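Local coordinates for possible marr-transcriptional regulator (Streptomyces coelicolor, PDB 4B8X), which probably binds DNA as a MarR-family winged-helix transcriptional regulator, although its physiological role is unknown, at residues N70-L75 with G79-R84; A36-L41 with E103-A108; L41-F46 with G50-S55. All blocks are in the same frame, centred on the assembly; numbering follows the deposited sequence.

Interaction 1. Residues N70-L75 with G79-R84; sequences NTVDRL and GLVAKR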
loop_
_atom_site.group_PDB
_atom_site.type_symbol
_atom_site.label_atom_id
_atom_site.label_comp_id
_atom_site.label_asym_id
_atom_site.label_seq_id
_atom_site.Cartn_x
_atom_site.Cartn_y
_atom_site.Cartn_z
ATOM N N ASN A 70 -17.495 3.691 1.950
ATOM C CA ASN A 70 -16.879 5.001 1.661
ATOM C C ASN A 70 -16.724 5.216 0.159
ATOM O O ASN A 70 -17.087 6.256 -0.407
ATOM C CB ASN A 70 -15.534 5.105 2.399
ATOM C CG ASN A 70 -14.862 6.481 2.289
ATOM O OD1 ASN A 70 -14.244 6.813 1.276
ATOM N ND2 ASN A 70 -14.876 7.241 3.390
ATOM N N THR A 71 -16.162 4.216 -0.486
ATOM C CA THR A 71 -15.927 4.279 -1.934
ATOM C C THR A 71 -17.200 4.380 -2.757
ATOM O O THR A 71 -17.318 5.277 -3.621
ATOM C CB THR A 71 -15.084 3.067 -2.360
ATOM O OG1 THR A 71 -13.746 3.319 -1.955
ATOM C CG2 THR A 71 -15.141 2.811 -3.892
ATOM N N VAL A 72 -18.146 3.493 -2.497
ATOM C CA VAL A 72 -19.415 3.487 -3.232
ATOM C C VAL A 72 -20.155 4.783 -2.992
ATOM O O VAL A 72 -20.684 5.376 -3.927
ATOM C CB VAL A 72 -20.297 2.275 -2.848
ATOM C CG1 VAL A 72 -21.748 2.419 -3.363
ATOM C CG2 VAL A 72 -19.674 0.978 -3.368
ATOM N N ASP A 73 -20.190 5.238 -1.737
ATOM C CA ASP A 73 -20.992 6.420 -1.410
ATOM C C ASP A 73 -20.319 7.659 -2.076
ATOM O O ASP A 73 -21.011 8.555 -2.574
ATOM C CB ASP A 73 -21.296 6.527 0.110
ATOM C CG ASP A 73 -22.426 5.553 0.580
ATOM O OD1 ASP A 73 -22.942 4.738 -0.211
ATOM O OD2 ASP A 73 -22.823 5.586 1.784
ATOM N N ARG A 74 -18.987 7.720 -2.153
ATOM C CA ARG A 74 -18.322 8.825 -2.859
ATOM C C ARG A 74 -18.556 8.761 -4.385
ATOM O O ARG A 74 -18.644 9.786 -5.055
ATOM C CB ARG A 74 -16.818 8.855 -2.549
ATOM C CG ARG A 74 -16.462 9.163 -1.097
ATOM C CD ARG A 74 -16.608 10.638 -0.776
ATOM N NE ARG A 74 -15.994 11.494 -1.785
ATOM C CZ ARG A 74 -14.959 12.300 -1.569
ATOM N NH1 ARG A 74 -14.400 12.383 -0.365
ATOM N NH2 ARG A 74 -14.489 13.033 -2.566
ATOM N N LEU A 75 -18.668 7.551 -4.930
ATOM C CA LEU A 75 -18.998 7.379 -6.344
ATOM C C LEU A 75 -20.443 7.830 -6.586
ATOM O O LEU A 75 -20.729 8.443 -7.620
ATOM C CB LEU A 75 -18.773 5.943 -6.825
ATOM C CG LEU A 75 -17.291 5.543 -6.894
ATOM C CD1 LEU A 75 -17.160 4.028 -7.071
ATOM C CD2 LEU A 75 -16.554 6.284 -8.002
ATOM N N GLY A 79 -22.191 10.976 -8.955
ATOM C CA GLY A 79 -23.068 10.522 -10.039
ATOM C C GLY A 79 -22.576 9.360 -10.876
ATOM O O GLY A 79 -23.114 9.107 -11.956
ATOM N N LEU A 80 -21.584 8.641 -10.355
ATOM C CA LEU A 80 -20.927 7.568 -11.117
ATOM C C LEU A 80 -21.475 6.168 -10.820
ATOM O O LEU A 80 -21.238 5.241 -11.608
ATOM C CB LEU A 80 -19.419 7.621 -10.857
ATOM C CG LEU A 80 -18.767 8.996 -11.065
ATOM C CD1 LEU A 80 -17.263 8.886 -10.829
ATOM C CD2 LEU A 80 -19.066 9.636 -12.429
ATOM N N VAL A 81 -22.168 6.016 -9.694
ATOM C CA VAL A 81 -22.774 4.788 -9.269
ATOM C C VAL A 81 -24.136 5.158 -8.654
ATOM O O VAL A 81 -24.321 6.278 -8.165
ATOM C CB VAL A 81 -21.866 4.094 -8.213
ATOM C CG1 VAL A 81 -22.601 3.011 -7.407
ATOM C CG2 VAL A 81 -20.624 3.550 -8.901
ATOM N N ALA A 82 -25.058 4.210 -8.702
ATOM C CA ALA A 82 -26.326 4.252 -7.989
ATOM C C ALA A 82 -26.472 3.009 -7.108
ATOM O O ALA A 82 -25.985 1.954 -7.435
ATOM C CB ALA A 82 -27.478 4.333 -8.990
ATOM N N LYS A 83 -27.123 3.157 -5.957
ATOM C CA LYS A 83 -27.406 2.051 -5.049
ATOM C C LYS A 83 -28.886 1.699 -5.041
ATOM O O LYS A 83 -29.751 2.571 -5.216
ATOM C CB LYS A 83 -27.046 2.466 -3.613
ATOM C CG LYS A 83 -25.567 2.740 -3.420
ATOM C CD LYS A 83 -25.165 2.739 -1.958
ATOM C CE LYS A 83 -26.091 3.589 -1.128
ATOM N NZ LYS A 83 -25.523 3.845 0.219
ATOM N N ARG A 84 -29.172 0.428 -4.771
ATOM C CA ARG A 84 -30.526 -0.026 -4.485
ATOM C C ARG A 84 -30.451 -1.290 -3.663
ATOM O O ARG A 84 -29.429 -1.963 -3.640
ATOM C CB ARG A 84 -31.298 -0.308 -5.769
ATOM C CG ARG A 84 -31.799 0.923 -6.505
ATOM C CD ARG A 84 -32.687 1.831 -5.656
ATOM N NE ARG A 84 -33.434 2.731 -6.529
ATOM C CZ ARG A 84 -32.905 3.777 -7.150
ATOM N NH1 ARG A 84 -31.624 4.072 -6.992
ATOM N NH2 ARG A 84 -33.659 4.522 -7.945
#
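The flat carboxylate of Asp73 meets the ammonium end of Lys83 at one oxygen. Asp73 OD1 takes a hydrogen bond from Lys83 NZ at 2.8 Å, on its syn side and 23° out of the carboxylate plane. The pair is a salt bridge, and the two side chains cross at about a right angle. A bend at chi3 (-49°) turns the lysine chain toward the acid. Its middle carbons run past Val72, with Lys83 CD 3.7 Å from Val72 CG1. Deeper in, Val81 CG2 rests 3.7 Å from Leu75 CB. Val81 also touches Ala95 and Leu41. The Leu75 and Leu80 side chains cross at about a right angle, with Leu80 CD1 3.9 Å from Leu75 CD2. The backbone closes the turn: Leu80 N donates to Leu75 O at 2.9 Å. Gly79 follows helix 65-77 in a Schellman motif, with a positive phi that glycine adopts easily. The chain thus passes from this helix, the expected DNA-recognition helix of the winged-helix fold, into the first wing strand, 81-85. The chemistry is graded, with buried aliphatic groups near the turn and a charge pair at the partly exposed end, which probably adds a polar tie between helix and wing.

Interaction 2. Residues A36-L41 with E103-A108; sequences ARYEAL and EVVEAA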
loop_
_atom_site.group_PDB
_atom_site.type_symbol
_atom_site.label_atom_id
_atom_site.label_comp_id
_atom_site.label_asym_id
_atom_site.label_seq_id
_atom_site.Cartn_x
_atom_site.Cartn_y
_atom_site.Cartn_z
ATOM N N ALA A 36 -8.449 3.785 -5.601
ATOM C CA ALA A 36 -9.380 2.827 -5.011
ATOM C C ALA A 36 -10.784 2.971 -5.634
ATOM O O ALA A 36 -11.466 1.977 -5.925
ATOM C CB ALA A 36 -9.442 3.014 -3.496
ATOM N N ARG A 37 -11.235 4.195 -5.827
ATOM C CA ARG A 37 -12.541 4.404 -6.439
ATOM C C ARG A 37 -12.551 4.023 -7.915
ATOM O O ARG A 37 -13.530 3.462 -8.414
ATOM C CB ARG A 37 -13.030 5.835 -6.221
ATOM C CG ARG A 37 -13.229 6.127 -4.735
ATOM C CD ARG A 37 -14.244 7.228 -4.490
ATOM N NE ARG A 37 -13.741 8.564 -4.828
ATOM C CZ ARG A 37 -13.006 9.330 -4.023
ATOM N NH1 ARG A 37 -12.592 8.869 -2.854
ATOM N NH2 ARG A 37 -12.637 10.538 -4.417
ATOM N N TYR A 38 -11.445 4.292 -8.603
ATOM C CA TYR A 38 -11.266 3.858 -9.978
ATOM C C TYR A 38 -11.381 2.343 -10.068
ATOM O O TYR A 38 -12.076 1.830 -10.942
ATOM C CB TYR A 38 -9.913 4.373 -10.499
ATOM C CG TYR A 38 -9.487 3.714 -11.780
ATOM C CD1 TYR A 38 -10.013 4.146 -12.997
ATOM C CD2 TYR A 38 -8.589 2.664 -11.787
ATOM C CE1 TYR A 38 -9.654 3.520 -14.168
ATOM C CE2 TYR A 38 -8.227 2.015 -12.944
ATOM C CZ TYR A 38 -8.744 2.455 -14.134
ATOM O OH TYR A 38 -8.379 1.823 -15.279
ATOM N N GLU A 39 -10.705 1.630 -9.177
ATOM C CA GLU A 39 -10.724 0.176 -9.232
ATOM C C GLU A 39 -12.134 -0.369 -9.053
ATOM O O GLU A 39 -12.511 -1.368 -9.667
ATOM C CB GLU A 39 -9.799 -0.425 -8.185
ATOM C CG GLU A 39 -8.318 -0.136 -8.403
ATOM C CD GLU A 39 -7.463 -0.568 -7.206
ATOM O OE1 GLU A 39 -7.566 -0.008 -6.076
ATOM O OE2 GLU A 39 -6.671 -1.479 -7.409
ATOM N N ALA A 40 -12.921 0.260 -8.196
ATOM C CA ALA A 40 -14.308 -0.181 -7.997
ATOM C C ALA A 40 -15.145 -0.005 -9.281
ATOM O O ALA A 40 -15.948 -0.888 -9.652
ATOM C CB ALA A 40 -14.940 0.558 -6.829
ATOM N N LEU A 41 -14.974 1.126 -9.961
ATOM C CA LEU A 41 -15.675 1.356 -11.221
ATOM C C LEU A 41 -15.259 0.312 -12.253
ATOM O O LEU A 41 -16.109 -0.230 -12.976
ATOM C CB LEU A 41 -15.403 2.736 -11.791
ATOM C CG LEU A 41 -15.986 3.913 -11.013
ATOM C CD1 LEU A 41 -15.506 5.237 -11.566
ATOM C CD2 LEU A 41 -17.509 3.856 -11.040
ATOM N N GLU A 103 -18.413 6.585 -18.660
ATOM C CA GLU A 103 -17.649 7.587 -19.392
ATOM C C GLU A 103 -16.371 7.955 -18.643
ATOM O O GLU A 103 -15.288 8.073 -19.239
ATOM C CB GLU A 103 -18.485 8.849 -19.637
ATOM C CG GLU A 103 -19.675 8.649 -20.571
ATOM C CD GLU A 103 -20.667 9.797 -20.550
ATOM O OE1 GLU A 103 -20.442 10.771 -19.795
ATOM O OE2 GLU A 103 -21.662 9.726 -21.307
ATOM N N VAL A 104 -16.491 8.158 -17.342
ATOM C CA VAL A 104 -15.344 8.552 -16.538
ATOM C C VAL A 104 -14.308 7.444 -16.479
ATOM O O VAL A 104 -13.107 7.696 -16.672
ATOM C CB VAL A 104 -15.791 8.997 -15.126
ATOM C CG1 VAL A 104 -14.605 9.061 -14.168
ATOM C CG2 VAL A 104 -16.580 10.310 -15.209
ATOM N N VAL A 105 -14.739 6.209 -16.255
ATOM C CA VAL A 105 -13.745 5.171 -16.125
ATOM C C VAL A 105 -13.053 4.911 -17.495
ATOM O O VAL A 105 -11.866 4.614 -17.512
ATOM C CB VAL A 105 -14.335 3.922 -15.428
ATOM C CG1 VAL A 105 -15.212 3.127 -16.385
ATOM C CG2 VAL A 105 -13.242 3.038 -14.850
ATOM N N GLU A 106 -13.757 5.074 -18.619
ATOM C CA GLU A 106 -13.138 5.002 -19.956
ATOM C C GLU A 106 -12.010 6.030 -20.089
ATOM O O GLU A 106 -10.905 5.726 -20.548
ATOM C CB GLU A 106 -14.192 5.245 -21.054
ATOM C CG GLU A 106 -13.633 5.281 -22.477
ATOM C CD GLU A 106 -14.651 5.708 -23.543
ATOM O OE1 GLU A 106 -15.564 6.506 -23.237
ATOM O OE2 GLU A 106 -14.515 5.267 -24.705
ATOM N N ALA A 107 -12.311 7.257 -19.722
ATOM C CA ALA A 107 -11.355 8.343 -19.834
ATOM C C ALA A 107 -10.165 8.131 -18.897
ATOM O O ALA A 107 -9.003 8.328 -19.302
ATOM C CB ALA A 107 -12.038 9.674 -19.568
ATOM N N ALA A 108 -10.443 7.735 -17.655
ATOM C CA ALA A 108 -9.363 7.522 -16.690
ATOM C C ALA A 108 -8.461 6.358 -17.138
ATOM O O ALA A 108 -7.238 6.446 -17.005
ATOM C CB ALA A 108 -9.971 7.269 -15.311
#
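Two helices of the winged-helix domain meet where the Tyr38 ring and Leu41 of helix 35-45 face Val105 and Ala108 of helix 99-114. The centre of the contact is one methyl group. In the conformer given here, Val105 CG2 lies 3.7 Å from Tyr38 CE1 and 3.8 Å from Leu41 CB, so it touches both residues of the first helix. Ala108 CB lies on the opposite side of the ring plane from Val105 CG2, 3.9 Å from Tyr38 CD1. Both methyls approach the ring obliquely. Tyr38 CG is anti to the backbone N (chi1 166°), which carries the ring across toward the second helix. In the same conformer Val105 CG2 is also anti to its backbone N, and this directs it at Tyr38 and Leu41.

The segments cross at -115°, with their axes 10.1 Å apart at closest approach. Helix 35-45 belongs to the helical part of the DNA-binding domain. Helix 99-114 follows wing strand 93-97 and, as in other MarR proteins, probably leads from the wing toward the dimerization region. The contact therefore joins parts of the chain lying more than sixty residues apart. Its polar element is at the end of the ring, where Tyr38 OH is hydrogen-bonded to Thr109 OG1. Thr109 OG1 also bonds to Val105 O. An alanine in place of Tyr38 would probably leave Val105 CG2 and Ala108 CB without their aromatic partner and Thr109 without its phenol mate. On the neighbouring turns of helix 35-45, Val42 and Thr45 also touch Val105.

Interaction 3. Residues L41-F46 with G50-S55; sequences LVLLTF and GELPMS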
loop_
_atom_site.group_PDB
_atom_site.type_symbol
_atom_site.label_atom_id
_atom_site.label_comp_id
_atom_site.label_asym_id
_atom_site.label_seq_id
_atom_site.Cartn_x
_atom_site.Cartn_y
_atom_site.Cartn_z
ATOM N N LEU A 41 -14.974 1.126 -9.961
ATOM C CA LEU A 41 -15.675 1.356 -11.221
ATOM C C LEU A 41 -15.259 0.312 -12.253
ATOM O O LEU A 41 -16.109 -0.230 -12.976
ATOM C CB LEU A 41 -15.403 2.736 -11.791
ATOM C CG LEU A 41 -15.986 3.913 -11.013
ATOM C CD1 LEU A 41 -15.506 5.237 -11.566
ATOM C CD2 LEU A 41 -17.509 3.856 -11.040
ATOM N N VAL A 42 -13.965 0.016 -12.380
ATOM C CA VAL A 42 -13.521 -0.961 -13.364
ATOM C C VAL A 42 -14.184 -2.315 -13.045
ATOM O O VAL A 42 -14.654 -3.001 -13.953
ATOM C CB VAL A 42 -11.978 -1.111 -13.377
ATOM C CG1 VAL A 42 -11.590 -2.280 -14.266
ATOM C CG2 VAL A 42 -11.338 0.172 -13.856
ATOM N N LEU A 43 -14.219 -2.721 -11.773
ATOM C CA LEU A 43 -14.834 -3.976 -11.400
ATOM C C LEU A 43 -16.270 -4.032 -11.916
ATOM O O LEU A 43 -16.727 -5.043 -12.457
ATOM C CB LEU A 43 -14.777 -4.130 -9.888
ATOM C CG LEU A 43 -15.450 -5.366 -9.281
ATOM C CD1 LEU A 43 -14.884 -6.680 -9.783
ATOM C CD2 LEU A 43 -15.381 -5.303 -7.754
ATOM N N LEU A 44 -17.023 -2.954 -11.692
ATOM C CA LEU A 44 -18.413 -2.929 -12.145
ATOM C C LEU A 44 -18.535 -3.083 -13.674
ATOM O O LEU A 44 -19.467 -3.702 -14.159
ATOM C CB LEU A 44 -19.117 -1.674 -11.634
ATOM C CG LEU A 44 -19.302 -1.608 -10.115
ATOM C CD1 LEU A 44 -19.882 -0.255 -9.746
ATOM C CD2 LEU A 44 -20.180 -2.760 -9.622
ATOM N N THR A 45 -17.598 -2.519 -14.437
ATOM C CA THR A 45 -17.639 -2.633 -15.892
ATOM C C THR A 45 -17.339 -4.040 -16.400
ATOM O O THR A 45 -17.537 -4.281 -17.585
ATOM C CB THR A 45 -16.739 -1.616 -16.621
ATOM O OG1 THR A 45 -15.360 -1.912 -16.374
ATOM C CG2 THR A 45 -17.053 -0.184 -16.248
ATOM N N PHE A 46 -16.909 -4.957 -15.523
ATOM C CA PHE A 46 -16.726 -6.370 -15.877
ATOM C C PHE A 46 -17.779 -7.276 -15.226
ATOM O O PHE A 46 -17.680 -8.500 -15.302
ATOM C CB PHE A 46 -15.303 -6.831 -15.543
ATOM C CG PHE A 46 -14.278 -6.349 -16.514
ATOM C CD1 PHE A 46 -14.137 -6.943 -17.750
ATOM C CD2 PHE A 46 -13.477 -5.264 -16.208
ATOM C CE1 PHE A 46 -13.194 -6.483 -18.645
ATOM C CE2 PHE A 46 -12.559 -4.773 -17.124
ATOM C CZ PHE A 46 -12.401 -5.397 -18.321
ATOM N N GLY A 50 -23.434 -4.232 -14.984
ATOM C CA GLY A 50 -22.702 -3.196 -14.279
ATOM C C GLY A 50 -23.013 -3.104 -12.801
ATOM O O GLY A 50 -22.785 -2.048 -12.200
ATOM N N GLU A 51 -23.444 -4.230 -12.226
ATOM C CA GLU A 51 -23.960 -4.249 -10.855
ATOM C C GLU A 51 -23.291 -5.347 -10.025
ATOM O O GLU A 51 -23.019 -6.439 -10.518
ATOM C CB GLU A 51 -25.505 -4.426 -10.857
ATOM C CG GLU A 51 -25.964 -5.856 -11.178
ATOM C CD GLU A 51 -27.441 -6.157 -10.913
ATOM O OE1 GLU A 51 -28.298 -5.296 -11.155
ATOM O OE2 GLU A 51 -27.747 -7.286 -10.465
ATOM N N LEU A 52 -23.033 -5.050 -8.760
ATOM C CA LEU A 52 -22.544 -6.049 -7.803
ATOM C C LEU A 52 -23.066 -5.751 -6.415
ATOM O O LEU A 52 -23.181 -4.580 -6.037
ATOM C CB LEU A 52 -21.025 -6.046 -7.705
ATOM C CG LEU A 52 -20.201 -6.846 -8.693
ATOM C CD1 LEU A 52 -18.764 -6.779 -8.174
ATOM C CD2 LEU A 52 -20.645 -8.294 -8.862
ATOM N N PRO A 53 -23.302 -6.790 -5.610
ATOM C CA PRO A 53 -23.563 -6.531 -4.197
ATOM C C PRO A 53 -22.325 -5.925 -3.520
ATOM O O PRO A 53 -21.190 -6.281 -3.870
ATOM C CB PRO A 53 -23.852 -7.922 -3.624
ATOM C CG PRO A 53 -24.201 -8.771 -4.808
ATOM C CD PRO A 53 -23.394 -8.224 -5.940
ATOM N N MET A 54 -22.543 -5.050 -2.553
ATOM C CA MET A 54 -21.426 -4.400 -1.900
ATOM C C MET A 54 -20.535 -5.426 -1.167
ATOM O O MET A 54 -19.308 -5.237 -1.107
ATOM C CB MET A 54 -21.920 -3.234 -1.027
ATOM C CG MET A 54 -22.485 -2.089 -1.866
ATOM S SD MET A 54 -23.231 -0.737 -0.934
ATOM C CE MET A 54 -21.785 -0.130 -0.071
ATOM N N SER A 55 -21.110 -6.528 -0.696
ATOM C CA SER A 55 -20.311 -7.558 -0.027
ATOM C C SER A 55 -19.319 -8.160 -1.018
ATOM O O SER A 55 -18.170 -8.438 -0.681
ATOM C CB SER A 55 -21.201 -8.650 0.567
ATOM O OG SER A 55 -22.051 -9.214 -0.413
#
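Leu43 and Leu44 reach Leu52 through different first torsions. Leu43 CG is anti to the backbone N (chi1 177°), and this swings its CD2 to within 3.7 Å of Leu52 CD1. Leu44 CG is instead anti to the carbonyl carbon, and its CD2 comes in beside the backbone of the strand. The contact lies in the winged-helix domain, where helix 35-45 ends and the chain turns into the short strand 51-53. That strand is at one edge of the small antiparallel sheet and pairs with strand 93-97 of the wing. Gly50 and Leu52 share backbone hydrogen bonds with Ile97 and Ala95 there.

Leu52 is the main apolar residue on the strand side. Its CB points toward the helix and lies 3.9 Å from Leu44 CD2. The Leu43 and Leu52 side chains cross at about a right angle and meet through methyl groups. Leu44 CD2 also packs on polypeptide: it is 3.8 Å from Leu52 N and 3.7 Å from Gly50 O. These are van der Waals contacts, so the leucine covers the main chain at the start of the strand. Segment axes 41-45 and 51-53 pass 8.3 Å apart at 112°, so the strand runs across the end of the helix.

Pro53 is the N-cap residue of helix 54-61, which begins directly after the strand. At the helix end, Thr45 OG1 donates a hydrogen bond to Val42 O at 2.7 Å. The backbone of Gly50 has a positive phi, a left-handed conformation that a glycine adopts easily. The backbones come close at this residue: Gly50 CA directs a C-H at Leu44 O, 3.3 Å away, with an angle of 168° at the hydrogen.

In the fold
All three contacts lie in the winged-helix domain. Interaction 2 is the most deeply buried, whereas interactions 1 and 3 are partly buried. Interactions 2 and 3 use successive parts of helix 35-45 and share Leu41. Interactions 1 and 3 each bring a helix against an outer strand of the same sheet. Leu41 also joins all three, touching Leu75 and Val81 of interaction 1. The chemistry follows the location. Interaction 2 joins its two segments through apolar groups, and interaction 3 adds a C-H...O contact at its turn. Interaction 1 has a salt bridge toward the surface. Interactions 1 and 3 are nested in the chain loop closed by interaction 2.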